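PDB 4HXF: peptidase S9 prolyl oligopeptidase catalytic domain-containing protein from Pyrococcus horikoshii, which probably acts as a serine protease of the prolyl oligopeptidase family, an acylaminoacyl peptidase that assembles into a self-compartmentalizing hexamer. Local coordinates for residues Gly145-Glu150 and Pro171-Gly176; Val411-Arg416 and Gln439-Gly444; Leu540-Glu545 and Asp552-Phe557. One frame throughout, in Å; residues are numbered along the deposited sequence.

The three contacts follow one another along the chain, each closing before the next opens. Contact 1 lies in the beta-propeller part, between two turns beside the four-stranded sheets that contain strands 163-171 and 175-179. Contacts 2 and 3 both belong to the alpha/beta-hydrolase part. Each sets a helix against the same eight-stranded mixed sheet, at strand 409-413 in contact 2 and at strand 538-543 in contact 3. Their centres are about 25 Å apart. Contacts 1 and 2 lie on opposite sides of the chain's centre, about 38 Å between centres. Contact 1 comes within about 6 Å of contact 3 at the nearest atoms, without touching, so propeller and hydrolase parts approach each other there.

Contact 1 (Gly145-Glu150 and Pro171-Gly176); sequences GFFDGE and PRFSSG
Arg-172 lays its aliphatic chain over the ring of Phe-147. Arg-172 CD stands 3.6 Å from the centroid of the Phe-147 ring and only 8° off the ring normal, a CH-pi contact over the middle of the face. The chain bends at chi3 (74°), which turns the guanidinium back over the start of the phenylalanine side chain. Phe-147 CB then sits against one guanidinium face, and Arg-172 NH1 comes to 3.3 Å from Phe-147 CD1. The edge of the same ring meets Phe-173. Phe-147 CZ lies 3.4 Å from Phe-173 CE2, and the two rings meet rim to rim with planes at 83°. Across the two segments the polar links are one weak bond and two bridging waters. Arg-172 NE gives a weak hydrogen bond of 3.4 Å to Glu-150 O. One water accepts from Arg-172 NH2 and donates to Glu-150 O. A second water donates to Glu-150 OE2 and accepts from Phe-173 N, 2.8 Å from it.

Both partners are beta turns of the propeller. Phe-147 to Glu-150 form a type I' turn, closed by Glu-150 N to Phe-147 O at 2.9 Å. Pro-171 to Ser-174 form a type II turn leading from strand 163-171 into strand 175-179, the first strand of the next four-stranded sheet. Ser-174 OG bonds to Pro-171 O at 2.8 Å, from above the carbonyl plane. The charged ends have stronger mates outside the two turns. Arg-172 NH2 makes a salt bridge with Glu-134, while the Glu-150 carboxylate is held by Arg-125 and Arg-107.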
loop_
_atom_site.group_PDB
_atom_site.type_symbol
_atom_site.label_atom_id
_atom_site.label_comp_id
_atom_site.label_asym_id
_atom_site.label_seq_id
_atom_site.Cartn_x
_atom_site.Cartn_y
_atom_site.Cartn_z
ATOM N N GLY A 145 -30.773 7.247 -1.629
ATOM C CA GLY A 145 -30.507 5.980 -1.020
ATOM C C GLY A 145 -31.573 5.580 0.029
ATOM O O GLY A 145 -32.699 6.178 0.097
ATOM N N PHE A 146 -31.230 4.664 0.892
ATOM C CA PHE A 146 -32.086 4.347 2.062
ATOM C C PHE A 146 -31.980 5.504 3.042
ATOM O O PHE A 146 -30.863 5.964 3.377
ATOM C CB PHE A 146 -31.732 3.039 2.751
ATOM C CG PHE A 146 -32.077 1.837 1.962
ATOM C CD1 PHE A 146 -31.183 1.301 1.027
ATOM C CD2 PHE A 146 -33.338 1.270 2.070
ATOM C CE1 PHE A 146 -31.481 0.151 0.302
ATOM C CE2 PHE A 146 -33.666 0.150 1.311
ATOM C CZ PHE A 146 -32.714 -0.456 0.460
ATOM N N PHE A 147 -33.131 5.973 3.558
ATOM C CA PHE A 147 -33.037 7.056 4.506
ATOM C C PHE A 147 -32.388 6.725 5.822
ATOM O O PHE A 147 -31.752 7.590 6.426
ATOM C CB PHE A 147 -34.450 7.657 4.743
ATOM C CG PHE A 147 -34.888 8.657 3.669
ATOM C CD1 PHE A 147 -36.147 8.571 3.046
ATOM C CD2 PHE A 147 -34.113 9.745 3.415
ATOM C CE1 PHE A 147 -36.537 9.526 2.169
ATOM C CE2 PHE A 147 -34.510 10.757 2.532
ATOM C CZ PHE A 147 -35.759 10.660 1.930
ATOM N N ASP A 148 -32.601 5.528 6.339
ATOM C CA ASP A 148 -31.947 5.152 7.563
ATOM C C ASP A 148 -32.151 6.161 8.718
ATOM O O ASP A 148 -31.179 6.541 9.349
ATOM C CB ASP A 148 -30.482 4.887 7.234
ATOM C CG ASP A 148 -29.769 4.019 8.289
ATOM O OD1 ASP A 148 -30.405 3.290 9.085
ATOM O OD2 ASP A 148 -28.564 4.283 8.291
ATOM N N GLY A 149 -33.392 6.599 8.831
ATOM C CA GLY A 149 -33.765 7.518 9.898
ATOM C C GLY A 149 -33.302 8.966 9.633
ATOM O O GLY A 149 -33.269 9.709 10.579
ATOM N N GLU A 150 -32.989 9.354 8.381
ATOM C CA GLU A 150 -32.436 10.658 8.060
ATOM C C GLU A 150 -33.182 11.817 8.748
ATOM O O GLU A 150 -34.407 11.841 8.621
ATOM C CB GLU A 150 -32.520 10.856 6.553
ATOM C CG GLU A 150 -31.978 12.207 6.043
ATOM C CD GLU A 150 -31.726 12.187 4.533
ATOM O OE1 GLU A 150 -31.147 11.168 4.001
ATOM O OE2 GLU A 150 -32.096 13.239 3.936
ATOM N N PRO A 171 -36.997 17.445 10.555
ATOM C CA PRO A 171 -37.328 16.239 9.787
ATOM C C PRO A 171 -36.740 16.126 8.405
ATOM O O PRO A 171 -36.267 17.167 7.844
ATOM C CB PRO A 171 -38.886 16.344 9.711
ATOM C CG PRO A 171 -39.236 17.151 10.898
ATOM C CD PRO A 171 -38.172 18.221 10.979
ATOM N N ARG A 172 -36.586 14.879 7.872
ATOM C CA ARG A 172 -36.050 14.638 6.538
ATOM C C ARG A 172 -36.839 15.513 5.513
ATOM O O ARG A 172 -38.063 15.796 5.736
ATOM C CB ARG A 172 -36.051 13.077 6.093
ATOM C CG ARG A 172 -37.357 12.495 5.879
ATOM C CD ARG A 172 -37.164 10.973 5.559
ATOM N NE ARG A 172 -36.833 10.371 6.792
ATOM C CZ ARG A 172 -37.002 9.066 7.039
ATOM N NH1 ARG A 172 -37.464 8.340 6.105
ATOM N NH2 ARG A 172 -36.745 8.568 8.192
ATOM N N PHE A 173 -36.149 15.901 4.470
ATOM C CA PHE A 173 -36.677 16.671 3.367
ATOM C C PHE A 173 -37.087 18.078 3.779
ATOM O O PHE A 173 -37.940 18.658 3.132
ATOM C CB PHE A 173 -37.843 15.852 2.767
ATOM C CG PHE A 173 -37.553 15.186 1.500
ATOM C CD1 PHE A 173 -38.250 15.516 0.366
ATOM C CD2 PHE A 173 -36.555 14.279 1.430
ATOM C CE1 PHE A 173 -37.945 14.886 -0.832
ATOM C CE2 PHE A 173 -36.283 13.619 0.245
ATOM C CZ PHE A 173 -37.015 13.905 -0.837
ATOM N N SER A 174 -36.418 18.677 4.765
ATOM C CA SER A 174 -36.551 20.070 5.083
ATOM C C SER A 174 -35.566 20.878 4.302
ATOM O O SER A 174 -34.526 20.389 3.776
ATOM C CB SER A 174 -36.437 20.327 6.577
ATOM O OG SER A 174 -37.472 19.629 7.341
ATOM N N SER A 175 -35.865 22.141 4.126
ATOM C CA SER A 175 -34.968 23.044 3.418
ATOM C C SER A 175 -34.866 24.391 4.165
ATOM O O SER A 175 -35.662 24.707 5.043
ATOM C CB SER A 175 -35.376 23.246 1.945
ATOM O OG SER A 175 -36.582 23.877 1.919
ATOM N N GLY A 176 -33.881 25.208 3.829
ATOM C CA GLY A 176 -33.633 26.485 4.493
ATOM C C GLY A 176 -32.957 27.454 3.618
ATOM O O GLY A 176 -32.117 27.072 2.871
HETATM O O HOH W 1 -33.345 15.516 4.502
HETATM O O HOH W 2 -36.233 10.389 10.495
#

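Contact 2 (Val411-Arg416 and Gln439-Gly444)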
loop_
_atom_site.group_PDB
_atom_site.type_symbol
_atom_site.label_atom_id
_atom_site.label_comp_id
_atom_site.label_asym_id
_atom_site.label_seq_id
_atom_site.Cartn_x
_atom_site.Cartn_y
_atom_site.Cartn_z
ATOM N N VAL A 411 -40.170 10.469 -33.815
ATOM C CA VAL A 411 -41.467 11.143 -33.633
ATOM C C VAL A 411 -41.798 11.188 -32.163
ATOM O O VAL A 411 -41.607 10.249 -31.426
ATOM C CB VAL A 411 -42.596 10.524 -34.471
ATOM C CG1 VAL A 411 -42.911 9.138 -34.168
ATOM C CG2 VAL A 411 -43.912 11.396 -34.350
ATOM N N TYR A 412 -42.346 12.297 -31.724
ATOM C CA TYR A 412 -42.649 12.474 -30.297
ATOM C C TYR A 412 -43.698 13.622 -30.084
ATOM O O TYR A 412 -43.742 14.589 -30.873
ATOM C CB TYR A 412 -41.377 12.771 -29.523
ATOM C CG TYR A 412 -40.519 13.983 -29.906
ATOM C CD1 TYR A 412 -39.497 13.902 -30.835
ATOM C CD2 TYR A 412 -40.757 15.203 -29.349
ATOM C CE1 TYR A 412 -38.784 15.022 -31.145
ATOM C CE2 TYR A 412 -39.948 16.333 -29.645
ATOM C CZ TYR A 412 -38.945 16.166 -30.544
ATOM O OH TYR A 412 -38.210 17.323 -30.796
ATOM N N VAL A 413 -44.582 13.424 -29.094
ATOM C CA VAL A 413 -45.644 14.417 -28.873
ATOM C C VAL A 413 -45.725 14.755 -27.406
ATOM O O VAL A 413 -45.166 14.073 -26.545
ATOM C CB VAL A 413 -47.047 13.899 -29.386
ATOM C CG1 VAL A 413 -46.857 13.336 -30.860
ATOM C CG2 VAL A 413 -47.689 12.795 -28.406
ATOM N N ASN A 414 -46.546 15.798 -27.117
ATOM C CA ASN A 414 -46.909 16.089 -25.716
ATOM C C ASN A 414 -48.385 15.700 -25.501
ATOM O O ASN A 414 -49.312 16.487 -25.805
ATOM C CB ASN A 414 -46.676 17.564 -25.411
ATOM C CG ASN A 414 -45.225 17.888 -25.100
ATOM O OD1 ASN A 414 -44.520 17.042 -24.524
ATOM N ND2 ASN A 414 -44.757 19.144 -25.411
ATOM N N PRO A 415 -48.632 14.486 -25.011
ATOM C CA PRO A 415 -50.056 14.088 -24.846
ATOM C C PRO A 415 -50.637 14.834 -23.662
ATOM O O PRO A 415 -49.882 15.442 -22.840
ATOM C CB PRO A 415 -49.965 12.601 -24.505
ATOM C CG PRO A 415 -48.602 12.425 -24.007
ATOM C CD PRO A 415 -47.658 13.425 -24.651
ATOM N N ARG A 416 -51.948 14.807 -23.497
ATOM C CA ARG A 416 -52.513 15.303 -22.254
ATOM C C ARG A 416 -51.904 14.592 -21.053
ATOM O O ARG A 416 -51.446 13.451 -21.080
ATOM C CB ARG A 416 -54.060 15.134 -22.281
ATOM C CG ARG A 416 -54.566 13.662 -22.045
ATOM C CD ARG A 416 -56.025 13.548 -22.489
ATOM N NE ARG A 416 -56.097 13.679 -23.939
ATOM C CZ ARG A 416 -57.124 14.090 -24.626
ATOM N NH1 ARG A 416 -58.296 14.368 -24.034
ATOM N NH2 ARG A 416 -57.047 14.197 -25.919
ATOM N N GLN A 439 -54.044 7.339 -26.622
ATOM C CA GLN A 439 -54.729 7.727 -27.851
ATOM C C GLN A 439 -54.089 8.904 -28.484
ATOM O O GLN A 439 -54.014 8.984 -29.738
ATOM C CB GLN A 439 -56.247 7.954 -27.593
ATOM C CG GLN A 439 -56.965 6.641 -27.145
ATOM C CD GLN A 439 -56.830 5.455 -28.136
ATOM O OE1 GLN A 439 -57.028 5.623 -29.337
ATOM N NE2 GLN A 439 -56.461 4.258 -27.623
ATOM N N ASP A 440 -53.668 9.892 -27.680
ATOM C CA ASP A 440 -52.995 11.092 -28.230
ATOM C C ASP A 440 -51.716 10.699 -28.969
ATOM O O ASP A 440 -51.420 11.215 -30.054
ATOM C CB ASP A 440 -52.624 12.097 -27.134
ATOM C CG ASP A 440 -53.841 12.759 -26.438
ATOM O OD1 ASP A 440 -54.935 12.788 -26.993
ATOM O OD2 ASP A 440 -53.617 13.149 -25.284
ATOM N N ILE A 441 -50.958 9.765 -28.414
ATOM C CA ILE A 441 -49.708 9.273 -29.019
ATOM C C ILE A 441 -50.032 8.571 -30.373
ATOM O O ILE A 441 -49.492 8.955 -31.406
ATOM C CB ILE A 441 -48.937 8.373 -28.052
ATOM C CG1 ILE A 441 -48.408 9.246 -26.894
ATOM C CG2 ILE A 441 -47.784 7.689 -28.824
ATOM C CD1 ILE A 441 -47.956 8.336 -25.709
ATOM N N LEU A 442 -51.043 7.690 -30.356
ATOM C CA LEU A 442 -51.492 7.067 -31.612
ATOM C C LEU A 442 -51.953 8.045 -32.678
ATOM O O LEU A 442 -51.601 7.944 -33.866
ATOM C CB LEU A 442 -52.557 6.027 -31.378
ATOM C CG LEU A 442 -52.182 4.858 -30.470
ATOM C CD1 LEU A 442 -53.382 3.976 -30.342
ATOM C CD2 LEU A 442 -50.993 4.043 -31.071
ATOM N N ASN A 443 -52.689 9.070 -32.239
ATOM C CA ASN A 443 -53.186 10.064 -33.190
ATOM C C ASN A 443 -52.044 10.943 -33.752
ATOM O O ASN A 443 -52.092 11.336 -34.914
ATOM C CB ASN A 443 -54.283 10.930 -32.506
ATOM C CG ASN A 443 -55.612 10.154 -32.401
ATOM O OD1 ASN A 443 -55.918 9.346 -33.286
ATOM N ND2 ASN A 443 -56.402 10.381 -31.358
ATOM N N GLY A 444 -51.034 11.209 -32.918
ATOM C CA GLY A 444 -49.868 11.921 -33.367
ATOM C C GLY A 444 -49.082 11.174 -34.393
ATOM O O GLY A 444 -48.646 11.707 -35.405
#
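The N-to-C directions of strand 411-413 and helix 439-444 differ by 137°, with their axes 8.5 Å apart at closest approach. Just past the strand, Arg-416 grips Asp-440 side-on with two nitrogens. Arg-416 NE meets Asp-440 OD2 at 2.9 Å, almost straight at 172°, and Arg-416 NH2 meets Asp-440 OD1 at 2.8 Å. Both oxygens use their syn lone pairs, and the two flat groups are nearly coplanar. The backbone N of Arg-416 adds a third bond, 3.0 Å to Asp-440 OD2 on the anti side. OD2 thus takes two donors from one residue. The arginine chain bends at chi3 (68°), curling its head back to the carboxylate that its own backbone holds. Ser-358 also bonds to Asp-440 OD1, and Asp-360 pairs with Arg-416 NH1. Away from the salt bridge, carbon meets carbon. Pro-415 CB lies 3.8 Å from Asp-440 CB. Val-413 CG2 lies 3.9 Å from Ile-441 CG1, and Val-413 CG1 faces Gly-444, where a beta carbon would clash with it. This is helix-on-sheet packing of the alpha/beta-hydrolase fold, with helix 436-451 lying against the central mixed sheet.

Contact 3 (Leu540-Glu545 and Asp552-Phe557); sequences LIHSLE and DQSLMF
His-542 ND1 and Ser-554 OG lie 2.7 Å apart in a hydrogen bond that either could donate. The hydroxyl approaches at the edge of the imidazole, near its plane. Ser-554 OG stands anti to its carbonyl carbon (chi1 -64°), the torsion that carries it to the ring. On the other side of the imidazole, NE2 is hydrogen-bonded to Cys-549 O. Cys-549 lines the inhibitor pocket, consistent with His-542 being second-shell support for that loop. Both ring nitrogens therefore have partners, which should fix how the ring is turned. With an alanine here instead of histidine, Ser-554 OG and Cys-549 O would probably lose this shared partner, and a gap would open between strand and helix. The strand and helix belong to a beta-alpha-beta unit of the hydrolase sheet, 538-543, 552-563 and 568-573. Here strand 540-543 and helix 552-557 run obliquely against each other, 143° between their directions and 8.3 Å between their axes. Leu-540 CD1 rests 3.5 Å from backbone Ser-554 O. One turn on, Leu-540 CD2 meets the edge of the Phe-557 ring, 4.3 Å from Phe-557 CD2, an apolar contact. Leu-555 packs on Ala-139 and Met-556 on Ala-499, both of a neighbouring subunit.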
loop_
_atom_site.group_PDB
_atom_site.type_symbol
_atom_site.label_atom_id
_atom_site.label_comp_id
_atom_site.label_asym_id
_atom_site.label_seq_id
_atom_site.Cartn_x
_atom_site.Cartn_y
_atom_site.Cartn_z
ATOM N N LEU A 540 -36.021 -4.524 -21.985
ATOM C CA LEU A 540 -36.232 -3.831 -20.705
ATOM C C LEU A 540 -34.889 -3.411 -20.144
ATOM O O LEU A 540 -33.894 -4.182 -20.142
ATOM C CB LEU A 540 -36.982 -4.741 -19.688
ATOM C CG LEU A 540 -38.448 -4.930 -20.023
ATOM C CD1 LEU A 540 -38.956 -6.291 -19.409
ATOM C CD2 LEU A 540 -39.278 -3.678 -19.548
ATOM N N ILE A 541 -34.780 -2.111 -19.750
ATOM C CA ILE A 541 -33.573 -1.600 -19.125
ATOM C C ILE A 541 -33.976 -1.126 -17.768
ATOM O O ILE A 541 -34.979 -0.377 -17.630
ATOM C CB ILE A 541 -32.995 -0.419 -19.952
ATOM C CG1 ILE A 541 -32.502 -0.900 -21.297
ATOM C CG2 ILE A 541 -31.816 0.212 -19.163
ATOM C CD1 ILE A 541 -32.015 0.111 -22.333
ATOM N N HIS A 542 -33.174 -1.457 -16.756
ATOM C CA HIS A 542 -33.413 -1.002 -15.400
ATOM C C HIS A 542 -32.094 -0.790 -14.702
ATOM O O HIS A 542 -31.045 -1.095 -15.233
ATOM C CB HIS A 542 -34.251 -1.977 -14.604
ATOM C CG HIS A 542 -35.210 -1.275 -13.663
ATOM N ND1 HIS A 542 -36.515 -0.952 -14.044
ATOM C CD2 HIS A 542 -35.027 -0.757 -12.361
ATOM C CE1 HIS A 542 -37.100 -0.316 -13.007
ATOM N NE2 HIS A 542 -36.211 -0.122 -12.030
ATOM N N SER A 543 -32.110 -0.026 -13.590
ATOM C CA SER A 543 -30.927 0.177 -12.814
ATOM C C SER A 543 -31.206 -0.071 -11.375
ATOM O O SER A 543 -32.321 0.162 -10.885
ATOM C CB SER A 543 -30.461 1.612 -12.994
ATOM O OG SER A 543 -31.465 2.545 -12.694
ATOM N N LEU A 544 -30.216 -0.544 -10.666
ATOM C CA LEU A 544 -30.443 -1.081 -9.270
ATOM C C LEU A 544 -30.650 -0.057 -8.194
ATOM O O LEU A 544 -31.040 -0.394 -7.085
ATOM C CB LEU A 544 -29.360 -2.029 -8.812
ATOM C CG LEU A 544 -29.408 -3.406 -9.510
ATOM C CD1 LEU A 544 -28.251 -4.335 -8.988
ATOM C CD2 LEU A 544 -30.764 -4.097 -9.308
ATOM N N GLU A 545 -30.390 1.225 -8.492
ATOM C CA GLU A 545 -30.565 2.258 -7.470
ATOM C C GLU A 545 -31.751 3.145 -7.815
ATOM O O GLU A 545 -31.885 4.264 -7.274
ATOM C CB GLU A 545 -29.250 3.045 -7.237
ATOM C CG GLU A 545 -28.091 2.180 -6.807
ATOM C CD GLU A 545 -26.767 2.965 -6.802
ATOM O OE1 GLU A 545 -26.280 3.453 -7.830
ATOM O OE2 GLU A 545 -26.273 3.133 -5.693
ATOM N N ASP A 552 -38.702 -4.292 -9.573
ATOM C CA ASP A 552 -39.845 -5.147 -9.798
ATOM C C ASP A 552 -40.603 -4.717 -11.060
ATOM O O ASP A 552 -41.123 -5.528 -11.822
ATOM C CB ASP A 552 -40.787 -5.255 -8.592
ATOM C CG ASP A 552 -41.468 -3.957 -8.277
ATOM O OD1 ASP A 552 -42.698 -4.000 -8.164
ATOM O OD2 ASP A 552 -40.749 -2.915 -8.132
ATOM N N GLN A 553 -40.617 -3.420 -11.294
ATOM C CA GLN A 553 -41.403 -2.913 -12.422
ATOM C C GLN A 553 -40.916 -3.459 -13.764
ATOM O O GLN A 553 -41.717 -3.694 -14.653
ATOM C CB GLN A 553 -41.395 -1.386 -12.504
ATOM C CG GLN A 553 -42.073 -0.657 -11.340
ATOM C CD GLN A 553 -43.538 -1.086 -11.185
ATOM O OE1 GLN A 553 -44.135 -1.526 -12.191
ATOM N NE2 GLN A 553 -44.116 -1.011 -9.949
ATOM N N SER A 554 -39.635 -3.643 -13.914
ATOM C CA SER A 554 -39.046 -4.272 -15.119
ATOM C C SER A 554 -38.950 -5.763 -14.957
ATOM O O SER A 554 -39.315 -6.486 -15.898
ATOM C CB SER A 554 -37.701 -3.717 -15.588
ATOM O OG SER A 554 -37.823 -2.336 -16.010
ATOM N N LEU A 555 -38.464 -6.227 -13.797
ATOM C CA LEU A 555 -38.152 -7.675 -13.698
ATOM C C LEU A 555 -39.426 -8.528 -13.670
ATOM O O LEU A 555 -39.498 -9.644 -14.261
ATOM C CB LEU A 555 -37.218 -7.941 -12.532
ATOM C CG LEU A 555 -36.768 -9.408 -12.346
ATOM C CD1 LEU A 555 -36.141 -9.905 -13.682
ATOM C CD2 LEU A 555 -35.739 -9.566 -11.168
ATOM N N MET A 556 -40.493 -8.038 -13.046
ATOM C CA MET A 556 -41.754 -8.791 -13.043
ATOM C C MET A 556 -42.267 -8.934 -14.457
ATOM O O MET A 556 -42.735 -9.985 -14.808
ATOM C CB MET A 556 -42.819 -8.222 -12.085
ATOM C CG MET A 556 -42.486 -8.236 -10.651
ATOM S SD MET A 556 -43.911 -7.771 -9.610
ATOM C CE MET A 556 -44.305 -6.152 -10.207
ATOM N N PHE A 557 -42.272 -7.849 -15.225
ATOM C CA PHE A 557 -42.722 -7.819 -16.591
ATOM C C PHE A 557 -41.864 -8.780 -17.456
ATOM O O PHE A 557 -42.418 -9.621 -18.193
ATOM C CB PHE A 557 -42.787 -6.427 -17.135
ATOM C CG PHE A 557 -43.645 -6.243 -18.378
ATOM C CD1 PHE A 557 -44.944 -6.749 -18.543
ATOM C CD2 PHE A 557 -43.220 -5.343 -19.346
ATOM C CE1 PHE A 557 -45.651 -6.520 -19.697
ATOM C CE2 PHE A 557 -43.994 -5.064 -20.468
ATOM C CZ PHE A 557 -45.228 -5.577 -20.599
#